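Long-range contact in periplasmic binding protein (Pseudomonas aeruginosa, PDB 2R79), which binds heme in the periplasm and probably delivers it to a membrane transporter for uptake into the cell: residues Trp131-Pro142 with Ser256-Leu266. Numbering follows the deposited sequence.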
loop_
_atom_site.group_PDB
_atom_site.type_symbol
_atom_site.label_atom_id
_atom_site.label_comp_id
_atom_site.label_asym_id
_atom_site.label_seq_id
_atom_site.Cartn_x
_atom_site.Cartn_y
_atom_site.Cartn_z
ATOM N N TRP A 131 0.621 -13.630 34.167
ATOM C CA TRP A 131 0.485 -14.417 32.944
ATOM C C TRP A 131 1.711 -15.325 32.822
ATOM O O TRP A 131 1.606 -16.501 32.464
ATOM C CB TRP A 131 0.401 -13.481 31.741
ATOM C CG TRP A 131 0.269 -14.159 30.422
ATOM C CD1 TRP A 131 -0.888 -14.455 29.768
ATOM C CD2 TRP A 131 1.337 -14.609 29.577
ATOM N NE1 TRP A 131 -0.609 -15.060 28.565
ATOM C CE2 TRP A 131 0.749 -15.167 28.422
ATOM C CE3 TRP A 131 2.733 -14.596 29.683
ATOM C CZ2 TRP A 131 1.506 -15.708 27.379
ATOM C CZ3 TRP A 131 3.491 -15.137 28.641
ATOM C CH2 TRP A 131 2.873 -15.684 27.507
ATOM N N ILE A 132 2.876 -14.769 33.124
ATOM C CA ILE A 132 4.110 -15.537 33.057
ATOM C C ILE A 132 4.103 -16.685 34.070
ATOM O O ILE A 132 4.485 -17.808 33.747
ATOM C CB ILE A 132 5.345 -14.627 33.301
ATOM C CG1 ILE A 132 5.516 -13.673 32.113
ATOM C CG2 ILE A 132 6.596 -15.476 33.485
ATOM C CD1 ILE A 132 6.575 -12.625 32.301
ATOM N N ALA A 133 3.663 -16.403 35.292
ATOM C CA ALA A 133 3.610 -17.424 36.331
ATOM C C ALA A 133 2.786 -18.616 35.859
ATOM O O ALA A 133 3.175 -19.770 36.045
ATOM C CB ALA A 133 3.006 -16.841 37.610
ATOM N N ALA A 134 1.647 -18.333 35.242
ATOM C CA ALA A 134 0.778 -19.386 34.746
ATOM C C ALA A 134 1.418 -20.125 33.573
ATOM O O ALA A 134 1.266 -21.337 33.437
ATOM C CB ALA A 134 -0.556 -18.795 34.317
ATOM N N ALA A 135 2.131 -19.389 32.727
ATOM C CA ALA A 135 2.782 -19.973 31.562
ATOM C C ALA A 135 3.941 -20.882 31.941
ATOM O O ALA A 135 4.235 -21.838 31.231
ATOM C CB ALA A 135 3.275 -18.867 30.636
ATOM N N GLN A 136 4.602 -20.587 33.052
ATOM C CA GLN A 136 5.733 -21.390 33.484
ATOM C C GLN A 136 5.326 -22.723 34.112
ATOM O O GLN A 136 6.180 -23.510 34.534
ATOM C CB GLN A 136 6.596 -20.593 34.458
ATOM C CG GLN A 136 7.192 -19.352 33.829
ATOM C CD GLN A 136 8.074 -18.590 34.780
ATOM O OE1 GLN A 136 7.795 -18.530 35.976
ATOM N NE2 GLN A 136 9.140 -17.983 34.255
ATOM N N LYS A 137 4.026 -22.977 34.173
ATOM C CA LYS A 137 3.543 -24.227 34.735
ATOM C C LYS A 137 3.734 -25.350 33.728
ATOM O O LYS A 137 3.908 -26.505 34.107
ATOM C CB LYS A 137 2.066 -24.110 35.123
ATOM C CG LYS A 137 1.846 -23.506 36.501
ATOM C CD LYS A 137 2.489 -24.378 37.572
ATOM C CE LYS A 137 2.182 -23.871 38.964
ATOM N NZ LYS A 137 2.624 -24.844 39.997
ATOM N N SER A 138 3.707 -25.009 32.443
ATOM C CA SER A 138 3.892 -26.009 31.399
ATOM C C SER A 138 5.231 -25.849 30.655
ATOM O O SER A 138 5.581 -26.682 29.815
ATOM C CB SER A 138 2.737 -25.945 30.394
ATOM O OG SER A 138 2.852 -24.811 29.553
ATOM N N GLN A 139 5.977 -24.786 30.960
ATOM C CA GLN A 139 7.263 -24.538 30.307
ATOM C C GLN A 139 8.185 -23.680 31.166
ATOM O O GLN A 139 7.776 -22.647 31.693
ATOM C CB GLN A 139 7.059 -23.843 28.957
ATOM C CG GLN A 139 8.368 -23.567 28.216
ATOM C CD GLN A 139 8.219 -22.583 27.068
ATOM O OE1 GLN A 139 7.526 -22.850 26.087
ATOM N NE2 GLN A 139 8.875 -21.438 27.187
ATOM N N PRO A 140 9.449 -24.094 31.312
ATOM C CA PRO A 140 10.417 -23.339 32.116
ATOM C C PRO A 140 10.929 -22.101 31.375
ATOM O O PRO A 140 10.924 -22.057 30.145
ATOM C CB PRO A 140 11.515 -24.365 32.368
ATOM C CG PRO A 140 11.532 -25.124 31.075
ATOM C CD PRO A 140 10.054 -25.333 30.786
ATOM N N ALA A 141 11.371 -21.100 32.131
ATOM C CA ALA A 141 11.881 -19.863 31.552
ATOM C C ALA A 141 13.061 -20.131 30.616
ATOM O O ALA A 141 14.024 -20.795 30.990
ATOM C CB ALA A 141 12.294 -18.917 32.657
ATOM N N PRO A 142 13.006 -19.607 29.386
ATOM C CA PRO A 142 14.098 -19.823 28.429
ATOM C C PRO A 142 15.307 -18.894 28.607
ATOM O O PRO A 142 15.158 -17.727 28.990
ATOM C CB PRO A 142 13.411 -19.589 27.092
ATOM C CG PRO A 142 12.479 -18.442 27.425
ATOM C CD PRO A 142 11.881 -18.891 28.752
ATOM N N SER A 256 6.904 -11.989 25.546
ATOM C CA SER A 256 6.525 -13.121 26.382
ATOM C C SER A 256 5.732 -14.147 25.589
ATOM O O SER A 256 5.813 -15.343 25.866
ATOM C CB SER A 256 5.748 -12.654 27.634
ATOM O OG SER A 256 4.511 -12.038 27.316
ATOM N N ALA A 257 4.983 -13.690 24.585
ATOM C CA ALA A 257 4.212 -14.607 23.742
ATOM C C ALA A 257 5.191 -15.440 22.905
ATOM O O ALA A 257 4.975 -16.636 22.679
ATOM C CB ALA A 257 3.261 -13.832 22.834
ATOM N N ALA A 258 6.270 -14.806 22.451
ATOM C CA ALA A 258 7.294 -15.499 21.663
ATOM C C ALA A 258 8.120 -16.435 22.558
ATOM O O ALA A 258 8.587 -17.479 22.104
ATOM C CB ALA A 258 8.212 -14.489 20.994
ATOM N N PHE A 259 8.292 -16.050 23.826
ATOM C CA PHE A 259 9.059 -16.843 24.789
ATOM C C PHE A 259 8.294 -18.066 25.314
ATOM O O PHE A 259 8.904 -19.065 25.695
ATOM C CB PHE A 259 9.498 -15.959 25.965
ATOM C CG PHE A 259 10.539 -14.919 25.602
ATOM C CD1 PHE A 259 10.815 -13.868 26.468
ATOM C CD2 PHE A 259 11.250 -15.001 24.405
ATOM C CE1 PHE A 259 11.783 -12.909 26.154
ATOM C CE2 PHE A 259 12.220 -14.048 24.077
ATOM C CZ PHE A 259 12.486 -13.001 24.955
ATOM N N TYR A 260 6.964 -17.976 25.345
ATOM C CA TYR A 260 6.111 -19.079 25.798
ATOM C C TYR A 260 5.058 -19.292 24.723
ATOM O O TYR A 260 3.889 -18.974 24.921
ATOM C CB TYR A 260 5.416 -18.735 27.116
ATOM C CG TYR A 260 6.357 -18.495 28.258
ATOM C CD1 TYR A 260 6.932 -17.242 28.462
ATOM C CD2 TYR A 260 6.739 -19.543 29.098
ATOM C CE1 TYR A 260 7.872 -17.039 29.473
ATOM C CE2 TYR A 260 7.672 -19.351 30.105
ATOM C CZ TYR A 260 8.235 -18.098 30.288
ATOM O OH TYR A 260 9.150 -17.903 31.295
ATOM N N PRO A 261 5.460 -19.842 23.571
ATOM C CA PRO A 261 4.558 -20.093 22.441
ATOM C C PRO A 261 3.356 -20.992 22.715
ATOM O O PRO A 261 2.383 -20.962 21.968
ATOM C CB PRO A 261 5.491 -20.667 21.376
ATOM C CG PRO A 261 6.534 -21.363 22.181
ATOM C CD PRO A 261 6.802 -20.390 23.302
ATOM N N SER A 262 3.427 -21.784 23.780
ATOM C CA SER A 262 2.337 -22.690 24.142
ATOM C C SER A 262 1.359 -22.080 25.130
ATOM O O SER A 262 0.665 -22.800 25.845
ATOM C CB SER A 262 2.889 -23.981 24.739
ATOM O OG SER A 262 3.655 -24.677 23.780
ATOM N N ALA A 263 1.315 -20.758 25.189
ATOM C CA ALA A 263 0.389 -20.084 26.087
ATOM C C ALA A 263 -0.412 -19.104 25.250
ATOM O O ALA A 263 0.119 -18.533 24.297
ATOM C CB ALA A 263 1.149 -19.346 27.171
ATOM N N LYS A 264 -1.687 -18.923 25.578
ATOM C CA LYS A 264 -2.507 -17.974 24.837
ATOM C C LYS A 264 -1.905 -16.607 25.158
ATOM O O LYS A 264 -1.834 -16.215 26.320
ATOM C CB LYS A 264 -3.967 -18.024 25.308
ATOM C CG LYS A 264 -4.930 -17.274 24.385
ATOM C CD LYS A 264 -6.204 -16.817 25.099
ATOM C CE LYS A 264 -6.990 -17.976 25.690
ATOM N NZ LYS A 264 -8.232 -17.506 26.380
ATOM N N PRO A 265 -1.450 -15.873 24.134
ATOM C CA PRO A 265 -0.849 -14.551 24.339
ATOM C C PRO A 265 -1.742 -13.498 24.988
ATOM O O PRO A 265 -2.960 -13.643 25.030
ATOM C CB PRO A 265 -0.405 -14.155 22.927
ATOM C CG PRO A 265 -1.352 -14.892 22.045
ATOM C CD PRO A 265 -1.443 -16.235 22.706
ATOM N N LEU A 266 -1.120 -12.444 25.506
ATOM C CA LEU A 266 -1.850 -11.349 26.132
ATOM C C LEU A 266 -2.427 -10.433 25.059
ATOM O O LEU A 266 -1.926 -10.389 23.933
ATOM C CB LEU A 266 -0.932 -10.524 27.039
ATOM C CG LEU A 266 -0.724 -10.925 28.496
ATOM C CD1 LEU A 266 0.097 -9.851 29.185
ATOM C CD2 LEU A 266 -2.060 -11.068 29.197
HETATM O O HOH W 1 0.650 -22.627 28.849
HETATM O O HOH W 2 5.050 -22.220 25.980
#
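Tyr260 meets Ala135 and Gln139 as its side chain, set directly after helix 248-259, inserts between the end of helix 111-135 and the loop that follows. Its CB lies 4.0 Å from Trp131 CH2. Farther out, Tyr260 CD2 is 3.8 Å from Ala135 CB and 3.4 Å from Gln139 NE2, whereas CD1 approaches Trp131 CZ3. CE2 reaches Gln136 CG and the carbonyl O of Gln139, which lies in the ring plane at the edge, and CZ touches Pro142 CD. At the tip, Tyr260 OH receives a nearly straight hydrogen bond from Gln136 NE2 (3.0 Å, 162°). The same hydroxyl packs against Ala141 CA and also bonds to Gly172 O.

The Gln139 amide is turned only 15° from the Tyr260 ring plane. Gln139 NE2 donates to Phe259 O at 2.8 Å, the donor lying in the carbonyl plane, while OE1 accepts from a water that in turn accepts from Ser262 N. Both amide ends are thus engaged, which fixes the flip of the group. A second water links Ser138 OG to Ser262 O, a carbonyl of the type I turn Tyr260-Ala263, and so bridges the segments.

The Trp131 indole reaches the 256-266 segment because chi1 (180°) turns CG away from the backbone N. Trp131 NE1 donates to Lys264 O (2.8 Å), which sits in the ring plane; Leu266 CG makes a CH-pi contact over the five-membered ring, 4.0 Å from its centroid, and Ala135 CB lies on the opposite face.

Away from the heme pocket, the contact joins the C-terminal ends of helices 111-135 and 248-259 and their following loops; helix 111-135 is consistent with this family's long interlobe helix. Trp131 NE1 and Gln139 NE2 each donate to a main-chain carbonyl, one in the loop and one at the helix end, while apolar atoms fill the interface.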